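Long-range contacts in B-agarase (Saccharophagus degradans, PDB 4BQ2), which probably cleaves neoagarobiose units from the ends of agarose chains, acting as a family 50 exo-beta-agarase that hydrolyses beta-1,4 linkages: residues Met454-Asp459 against Glu516-Arg521; His509-Pro514 against Ala550-Gly555; Lys526-Lys531 against Tyr571-Ser576. All blocks are in the same frame, centred on the assembly; numbering follows the deposited sequence.

Contact 1. Residues Met454-Asp459 against Glu516-Arg521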
loop_
_atom_site.group_PDB
_atom_site.type_symbol
_atom_site.label_atom_id
_atom_site.label_comp_id
_atom_site.label_asym_id
_atom_site.label_seq_id
_atom_site.Cartn_x
_atom_site.Cartn_y
_atom_site.Cartn_z
ATOM N N MET A 454 3.983 18.067 3.398
ATOM C CA MET A 454 3.369 18.032 4.734
ATOM C C MET A 454 2.762 19.391 5.089
ATOM O O MET A 454 3.282 20.444 4.664
ATOM C CB MET A 454 4.413 17.589 5.761
ATOM C CG MET A 454 4.783 16.124 5.619
ATOM S SD MET A 454 3.395 15.011 6.008
ATOM C CE MET A 454 3.416 15.113 7.805
ATOM N N PRO A 455 1.648 19.384 5.851
ATOM C CA PRO A 455 0.979 20.619 6.158
ATOM C C PRO A 455 1.704 21.410 7.234
ATOM O O PRO A 455 2.295 20.817 8.135
ATOM C CB PRO A 455 -0.392 20.150 6.705
ATOM C CG PRO A 455 -0.100 18.803 7.320
ATOM C CD PRO A 455 0.909 18.206 6.359
ATOM N N ASP A 456 1.655 22.729 7.138
ATOM C CA ASP A 456 2.090 23.563 8.270
ATOM C C ASP A 456 0.924 23.686 9.220
ATOM O O ASP A 456 0.045 24.514 9.029
ATOM C CB ASP A 456 2.553 24.968 7.848
ATOM C CG ASP A 456 3.209 25.710 9.004
ATOM O OD1 ASP A 456 2.743 25.501 10.147
ATOM O OD2 ASP A 456 4.206 26.455 8.794
ATOM N N VAL A 457 0.927 22.843 10.243
ATOM C CA VAL A 457 -0.207 22.665 11.125
ATOM C C VAL A 457 -0.365 23.820 12.096
ATOM O O VAL A 457 -1.337 23.859 12.845
ATOM C CB VAL A 457 -0.082 21.339 11.893
ATOM C CG1 VAL A 457 -0.169 20.173 10.914
ATOM C CG2 VAL A 457 1.257 21.270 12.664
ATOM N N PHE A 458 0.612 24.736 12.108
ATOM C CA PHE A 458 0.504 25.964 12.911
ATOM C C PHE A 458 -0.080 27.152 12.118
ATOM O O PHE A 458 -0.416 28.190 12.693
ATOM C CB PHE A 458 1.880 26.310 13.519
ATOM C CG PHE A 458 2.285 25.396 14.651
ATOM C CD1 PHE A 458 1.867 25.662 15.961
ATOM C CD2 PHE A 458 3.074 24.295 14.423
ATOM C CE1 PHE A 458 2.231 24.820 17.015
ATOM C CE2 PHE A 458 3.427 23.456 15.461
ATOM C CZ PHE A 458 3.009 23.721 16.756
ATOM N N ASP A 459 -0.192 27.002 10.796
ATOM C CA ASP A 459 -0.863 27.987 9.952
ATOM C C ASP A 459 -2.379 27.944 10.259
ATOM O O ASP A 459 -2.992 26.872 10.224
ATOM C CB ASP A 459 -0.550 27.680 8.478
ATOM C CG ASP A 459 -1.218 28.645 7.497
ATOM O OD1 ASP A 459 -1.941 29.574 7.926
ATOM O OD2 ASP A 459 -1.044 28.430 6.275
ATOM N N GLU A 516 10.235 33.811 9.694
ATOM C CA GLU A 516 9.285 34.711 9.047
ATOM C C GLU A 516 8.465 34.007 7.974
ATOM O O GLU A 516 9.016 33.421 7.048
ATOM C CB GLU A 516 9.993 35.940 8.435
ATOM C CG GLU A 516 9.058 36.890 7.679
ATOM C CD GLU A 516 9.787 38.098 7.067
ATOM O OE1 GLU A 516 11.025 38.207 7.229
ATOM O OE2 GLU A 516 9.122 38.943 6.417
ATOM N N GLY A 517 7.141 34.083 8.117
ATOM C CA GLY A 517 6.216 33.492 7.138
ATOM C C GLY A 517 6.004 31.981 7.296
ATOM O O GLY A 517 5.289 31.403 6.498
ATOM N N VAL A 518 6.625 31.363 8.310
ATOM C CA VAL A 518 6.625 29.877 8.496
ATOM C C VAL A 518 6.173 29.564 9.924
ATOM O O VAL A 518 6.994 29.467 10.872
ATOM C CB VAL A 518 8.008 29.231 8.181
ATOM C CG1 VAL A 518 7.946 27.702 8.147
ATOM C CG2 VAL A 518 8.527 29.716 6.830
ATOM N N PRO A 519 4.851 29.437 10.110
ATOM C CA PRO A 519 4.307 29.238 11.455
ATOM C C PRO A 519 4.943 28.082 12.233
ATOM O O PRO A 519 5.212 28.242 13.426
ATOM C CB PRO A 519 2.831 28.964 11.177
ATOM C CG PRO A 519 2.553 29.878 10.018
ATOM C CD PRO A 519 3.781 29.774 9.144
ATOM N N THR A 520 5.189 26.944 11.583
ATOM C CA THR A 520 5.779 25.782 12.284
ATOM C C THR A 520 7.222 26.125 12.727
ATOM O O THR A 520 7.674 25.717 13.797
ATOM C CB THR A 520 5.724 24.486 11.403
ATOM O OG1 THR A 520 4.361 24.006 11.293
ATOM C CG2 THR A 520 6.558 23.394 11.991
ATOM N N ARG A 521 7.928 26.882 11.904
ATOM C CA ARG A 521 9.304 27.321 12.272
ATOM C C ARG A 521 9.248 28.297 13.456
ATOM O O ARG A 521 10.072 28.209 14.385
ATOM C CB ARG A 521 10.047 27.921 11.078
ATOM C CG ARG A 521 11.501 28.391 11.349
ATOM C CD ARG A 521 12.356 27.318 11.992
ATOM N NE ARG A 521 13.814 27.515 11.812
ATOM C CZ ARG A 521 14.569 28.384 12.486
ATOM N NH1 ARG A 521 14.032 29.232 13.342
ATOM N NH2 ARG A 521 15.873 28.435 12.264
#
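The carboxylate of D456 grips the first turn of helix 519-532 with both oxygens, and both bonds go to one residue, T520. D456 lies in the loop after strand 454-455, where its side chain also forms an Asx turn. The N-cap position of the helix is V518; D456, from another part of the chain, binds the N-H of T520 in its first turn. OD2 accepts this backbone N-H at 3.0 Å. That bond is nearly straight, 167°, and uses the syn lone pair of OD2. OG1 of T520 donates to OD1; the 2.5 Å between them is very short, and its exact value is doubtful. The side chains of D456 and T520 lie alongside one another, pointing opposite ways. CG of D456 stands anti to its own backbone N (chi1 -170°), which turns the carboxylate across to the helix end.

OD1 also accepts the backbone N of F458 at 3.0 Å, nearly along the C-O axis. This bond closes the Asx turn, inside the type I turn from D456 to D459. One side chain therefore shapes its own loop and holds the neighbouring helix. The helix end would tend to stabilise a negative charge on D456.

P519 is the first residue of the helix and brings no N-H. Its ring lies against the turn, with CB 3.7 Å from CB of F458. D459 leads into helix 460-477 as its N-cap: OD1 accepts from N of E461, and OD2 from N of K442. The contact thus joins the starts of two helices within the region related to beta-galactosidase. V457 and F458 also touch helix 565-593. The ring of F458 turns its edge to T520, with CD2 3.4 Å from OG1.

Contact 2. Residues His509-Pro514 against Ala550-Gly555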
loop_
_atom_site.group_PDB
_atom_site.type_symbol
_atom_site.label_atom_id
_atom_site.label_comp_id
_atom_site.label_asym_id
_atom_site.label_seq_id
_atom_site.Cartn_x
_atom_site.Cartn_y
_atom_site.Cartn_z
ATOM N N HIS A 509 14.594 19.821 8.063
ATOM C CA HIS A 509 14.201 20.722 6.974
ATOM C C HIS A 509 13.621 22.059 7.470
ATOM O O HIS A 509 13.901 23.124 6.905
ATOM C CB HIS A 509 13.189 20.034 6.049
ATOM C CG HIS A 509 12.894 20.800 4.785
ATOM N ND1 HIS A 509 12.008 21.859 4.739
ATOM C CD2 HIS A 509 13.349 20.632 3.516
ATOM C CE1 HIS A 509 11.953 22.331 3.506
ATOM N NE2 HIS A 509 12.756 21.604 2.744
ATOM N N THR A 510 12.792 22.008 8.509
ATOM C CA THR A 510 12.153 23.231 8.987
ATOM C C THR A 510 13.138 24.155 9.700
ATOM O O THR A 510 13.063 25.391 9.544
ATOM C CB THR A 510 10.964 22.905 9.891
ATOM O OG1 THR A 510 10.124 21.969 9.198
ATOM C CG2 THR A 510 10.162 24.178 10.204
ATOM N N LEU A 511 14.050 23.561 10.469
ATOM C CA LEU A 511 15.087 24.344 11.160
ATOM C C LEU A 511 15.960 25.065 10.140
ATOM O O LEU A 511 16.473 26.150 10.417
ATOM C CB LEU A 511 15.941 23.464 12.071
ATOM C CG LEU A 511 15.274 23.116 13.402
ATOM C CD1 LEU A 511 16.091 22.064 14.136
ATOM C CD2 LEU A 511 15.057 24.359 14.262
ATOM N N GLY A 512 16.096 24.463 8.958
ATOM C CA GLY A 512 16.813 25.062 7.830
ATOM C C GLY A 512 16.159 26.306 7.255
ATOM O O GLY A 512 16.811 27.075 6.546
ATOM N N ARG A 513 14.886 26.535 7.582
ATOM C CA ARG A 513 14.128 27.669 7.043
ATOM C C ARG A 513 14.047 28.856 8.022
ATOM O O ARG A 513 14.125 28.679 9.244
ATOM C CB ARG A 513 12.690 27.227 6.659
ATOM C CG ARG A 513 12.627 26.108 5.634
ATOM C CD ARG A 513 11.205 25.538 5.508
ATOM N NE ARG A 513 10.224 26.467 4.910
ATOM C CZ ARG A 513 8.918 26.212 4.797
ATOM N NH1 ARG A 513 8.419 25.052 5.237
ATOM N NH2 ARG A 513 8.097 27.102 4.217
ATOM N N PRO A 514 13.885 30.077 7.480
ATOM C CA PRO A 514 13.586 31.275 8.278
ATOM C C PRO A 514 12.241 31.177 9.020
ATOM O O PRO A 514 11.290 30.577 8.499
ATOM C CB PRO A 514 13.507 32.383 7.222
ATOM C CG PRO A 514 13.213 31.682 5.938
ATOM C CD PRO A 514 13.922 30.371 6.037
ATOM N N ALA A 550 18.338 36.138 16.323
ATOM C CA ALA A 550 17.911 36.695 15.051
ATOM C C ALA A 550 18.595 36.001 13.869
ATOM O O ALA A 550 17.944 35.732 12.848
ATOM C CB ALA A 550 18.125 38.199 15.020
ATOM N N GLU A 551 19.886 35.682 14.009
ATOM C CA GLU A 551 20.571 34.864 12.993
ATOM C C GLU A 551 20.033 33.428 12.980
ATOM O O GLU A 551 19.862 32.812 11.923
ATOM C CB GLU A 551 22.092 34.844 13.193
ATOM C CG GLU A 551 22.837 34.254 11.998
ATOM C CD GLU A 551 24.364 34.399 12.073
ATOM O OE1 GLU A 551 24.947 34.418 13.186
ATOM O OE2 GLU A 551 24.981 34.491 10.994
ATOM N N PHE A 552 19.781 32.881 14.165
ATOM C CA PHE A 552 19.170 31.563 14.254
ATOM C C PHE A 552 17.849 31.548 13.459
ATOM O O PHE A 552 17.567 30.594 12.708
ATOM C CB PHE A 552 18.896 31.197 15.710
ATOM C CG PHE A 552 18.088 29.949 15.853
ATOM C CD1 PHE A 552 18.705 28.707 15.802
ATOM C CD2 PHE A 552 16.705 30.018 15.974
ATOM C CE1 PHE A 552 17.963 27.546 15.916
ATOM C CE2 PHE A 552 15.951 28.854 16.080
ATOM C CZ PHE A 552 16.585 27.621 16.058
ATOM N N ASP A 553 17.062 32.611 13.617
ATOM C CA ASP A 553 15.748 32.727 12.954
ATOM C C ASP A 553 15.778 33.019 11.462
ATOM O O ASP A 553 14.715 33.193 10.841
ATOM C CB ASP A 553 14.848 33.720 13.682
ATOM C CG ASP A 553 14.296 33.148 14.993
ATOM O OD1 ASP A 553 14.197 31.897 15.130
ATOM O OD2 ASP A 553 13.968 33.952 15.891
ATOM N N LEU A 554 16.981 33.063 10.883
ATOM C CA LEU A 554 17.134 33.116 9.419
ATOM C C LEU A 554 17.113 31.729 8.796
ATOM O O LEU A 554 17.038 31.597 7.581
ATOM C CB LEU A 554 18.458 33.787 9.015
ATOM C CG LEU A 554 18.735 35.216 9.473
ATOM C CD1 LEU A 554 20.204 35.535 9.196
ATOM C CD2 LEU A 554 17.803 36.213 8.801
ATOM N N GLY A 555 17.204 30.693 9.627
ATOM C CA GLY A 555 17.357 29.345 9.127
ATOM C C GLY A 555 18.775 28.862 9.348
ATOM O O GLY A 555 19.734 29.576 9.083
#
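L511 and F552 meet at a slant, each at the C-terminal part of a short helix. Helix 505-511 and helix 549-552 lead here into loops that lie side by side. A type I turn from F552 to G555 follows the second helix, and G555 leaves it with positive phi (106°). CG of F552 is anti to its backbone N (chi1 171°), whereas L511 puts CG beside its own N. The two side chains then converge at their ends, and CD2 of L511 lies 4.0 Å from CZ of F552. Both also touch L528 of helix 519-532, so the pair belongs to a shared apolar core.

Apart from the P514 ring, the rest of the contact is made by backbone atoms, without a direct hydrogen bond. CA of G555 sits among the carbonyl oxygens of the facing loop, 3.6 Å from O of L511 and 3.3 Å from O of R513. These are CA-H...O contacts, possible because glycine lets the two backbones come close.

R521 links the two backbones: NH2 donates to O of L511 and O of F552. It also makes a cation-pi contact with F552. OD1 of D553 is hydrogen-bonded to OG of S525, and OD2 forms a salt bridge with K529.

P514 is solvent-exposed and lies along the turn. Its ring atom CB is 3.6 Å from O of L554, and its CA is 3.4 Å from O of D553.

Contact 3. Residues Lys526-Lys531 against Tyr571-Ser576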
loop_
_atom_site.group_PDB
_atom_site.type_symbol
_atom_site.label_atom_id
_atom_site.label_comp_id
_atom_site.label_asym_id
_atom_site.label_seq_id
_atom_site.Cartn_x
_atom_site.Cartn_y
_atom_site.Cartn_z
ATOM N N LYS A 526 10.299 29.084 19.208
ATOM C CA LYS A 526 9.789 29.346 20.574
ATOM C C LYS A 526 10.188 28.263 21.574
ATOM O O LYS A 526 10.585 28.555 22.721
ATOM C CB LYS A 526 8.257 29.484 20.599
ATOM C CG LYS A 526 7.672 30.698 19.894
ATOM C CD LYS A 526 6.193 30.864 20.266
ATOM C CE LYS A 526 5.444 31.762 19.286
ATOM N NZ LYS A 526 5.261 31.137 17.940
ATOM N N LEU A 527 10.044 27.009 21.160
ATOM C CA LEU A 527 10.375 25.895 22.025
ATOM C C LEU A 527 11.848 25.866 22.366
ATOM O O LEU A 527 12.211 25.533 23.486
ATOM C CB LEU A 527 9.961 24.562 21.394
ATOM C CG LEU A 527 8.446 24.301 21.342
ATOM C CD1 LEU A 527 8.172 23.158 20.373
ATOM C CD2 LEU A 527 7.852 24.003 22.722
ATOM N N LEU A 528 12.692 26.172 21.389
ATOM C CA LEU A 528 14.152 26.138 21.601
ATOM C C LEU A 528 14.624 27.341 22.424
ATOM O O LEU A 528 15.565 27.229 23.231
ATOM C CB LEU A 528 14.895 26.078 20.273
ATOM C CG LEU A 528 14.813 24.761 19.497
ATOM C CD1 LEU A 528 15.184 25.061 18.064
ATOM C CD2 LEU A 528 15.748 23.712 20.078
ATOM N N LYS A 529 13.965 28.482 22.229
ATOM C CA LYS A 529 14.196 29.618 23.124
ATOM C C LYS A 529 13.833 29.320 24.568
ATOM O O LYS A 529 14.568 29.714 25.475
ATOM C CB LYS A 529 13.502 30.878 22.628
ATOM C CG LYS A 529 14.258 31.503 21.463
ATOM C CD LYS A 529 13.383 32.473 20.718
ATOM C CE LYS A 529 14.045 32.843 19.406
ATOM N NZ LYS A 529 13.189 33.781 18.639
ATOM N N ALA A 530 12.714 28.627 24.783
ATOM C CA ALA A 530 12.315 28.294 26.136
ATOM C C ALA A 530 13.290 27.273 26.726
ATOM O O ALA A 530 13.581 27.339 27.913
ATOM C CB ALA A 530 10.879 27.784 26.200
ATOM N N LYS A 531 13.812 26.363 25.897
ATOM C CA LYS A 531 14.717 25.313 26.384
ATOM C C LYS A 531 16.080 25.897 26.790
ATOM O O LYS A 531 16.548 25.648 27.892
ATOM C CB LYS A 531 14.895 24.203 25.328
ATOM C CG LYS A 531 15.890 23.118 25.708
ATOM C CD LYS A 531 15.758 21.866 24.855
ATOM C CE LYS A 531 16.815 20.829 25.231
ATOM N NZ LYS A 531 16.874 19.644 24.315
ATOM N N TYR A 571 15.492 17.443 17.988
ATOM C CA TYR A 571 14.667 17.008 16.865
ATOM C C TYR A 571 13.460 16.239 17.398
ATOM O O TYR A 571 12.348 16.429 16.903
ATOM C CB TYR A 571 15.443 16.109 15.919
ATOM C CG TYR A 571 16.630 16.723 15.215
ATOM C CD1 TYR A 571 16.767 18.108 15.068
ATOM C CD2 TYR A 571 17.611 15.893 14.658
ATOM C CE1 TYR A 571 17.841 18.639 14.374
ATOM C CE2 TYR A 571 18.705 16.414 13.992
ATOM C CZ TYR A 571 18.814 17.790 13.856
ATOM O OH TYR A 571 19.893 18.311 13.189
ATOM N N SER A 572 13.686 15.410 18.424
ATOM C CA SER A 572 12.604 14.642 19.063
ATOM C C SER A 572 11.524 15.586 19.624
ATOM O O SER A 572 10.335 15.397 19.369
ATOM C CB SER A 572 13.126 13.728 20.164
ATOM O OG SER A 572 12.063 12.921 20.675
ATOM N N MET A 573 11.954 16.610 20.360
ATOM C CA MET A 573 11.051 17.592 20.934
ATOM C C MET A 573 10.226 18.327 19.846
ATOM O O MET A 573 9.006 18.538 20.008
ATOM C CB MET A 573 11.851 18.609 21.786
ATOM C CG MET A 573 11.071 19.871 22.139
ATOM S SD MET A 573 12.012 21.005 23.177
ATOM C CE MET A 573 12.887 21.906 21.901
ATOM N N LEU A 574 10.898 18.725 18.769
ATOM C CA LEU A 574 10.262 19.461 17.661
ATOM C C LEU A 574 9.274 18.578 16.871
ATOM O O LEU A 574 8.183 19.041 16.466
ATOM C CB LEU A 574 11.315 20.038 16.709
ATOM C CG LEU A 574 12.321 21.002 17.363
ATOM C CD1 LEU A 574 13.298 21.541 16.340
ATOM C CD2 LEU A 574 11.634 22.118 18.122
ATOM N N LEU A 575 9.667 17.325 16.643
ATOM C CA LEU A 575 8.773 16.365 15.977
ATOM C C LEU A 575 7.519 16.128 16.825
ATOM O O LEU A 575 6.415 16.095 16.286
ATOM C CB LEU A 575 9.475 15.027 15.636
ATOM C CG LEU A 575 8.688 14.067 14.705
ATOM C CD1 LEU A 575 8.203 14.784 13.433
ATOM C CD2 LEU A 575 9.477 12.824 14.344
ATOM N N SER A 576 7.694 15.969 18.140
ATOM C CA SER A 576 6.583 15.774 19.031
ATOM C C SER A 576 5.651 16.936 18.947
ATOM O O SER A 576 4.446 16.744 18.839
ATOM C CB SER A 576 7.029 15.559 20.486
ATOM O OG SER A 576 7.553 14.251 20.654
#
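M573 leaves its helix with CG anti to the backbone N (chi1 165°) and stays extended through chi2, then bends at chi3 (86°). The first two torsions carry the sulfur out toward helix 519-532. The bend lays the CE methyl among L527, L528 and K531. All three are met by this one methyl. CE is 3.8 Å from CD2 of L528 and 4.0 Å from CB of L527. CE is also 4.1 Å from CD of K531. The chain of M573 runs aslant of L528 and K531.

K531 has CG anti to its own N and runs extended from there. Its aliphatic part therefore passes by the methionine, while the charged end goes on to a salt bridge between NZ and D570. The lysine is exposed, and it covers the methionine with its carbon chain.

L574 meets both leucines with its two methyl branches. Its CD2 is 4.3 Å from CD1 of L527, and its CD1 is 4.3 Å from CD1 of L528. These leucine contacts are looser than the one between M573 and L528. L528 and L574 are buried, and both also touch L511 of helix 505-511, which continues the apolar contact to a third helix. L527 is more open and touches A577 of the facing helix.

No hydrogen bond crosses between the segments. The axes of the two helix segments approach to 10.9 Å and run at 135° to each other, so the helices are inclined and roughly opposed in direction. The centre of the contact is about 33 Å from the centre of the chain. This is plain apolar helix-helix packing between helix 519-532 and helix 565-593, with a methionine wedged among a leucine pair and a lysine.

From the N terminus, contact 1 opens at 454-459 and closes a loop of 56 residues at 516-521. Contact 2 opens inside that loop, at 509-514, and closes beyond it at 550-555, so the two cross. Contact 3 opens at 526-531, after contact 1 has closed, and ends at 571-576, crossing contact 2 in turn. Contacts 1 and 3 are in series on helix 519-532: contact 1 uses its first residues, contact 3 residues 526-531. R521 and K529 connect contact 2 to contacts 1 and 3. Together they tie the 454-459 loop, helices 505-511, 519-532 and 549-552, and the long helix 565-593.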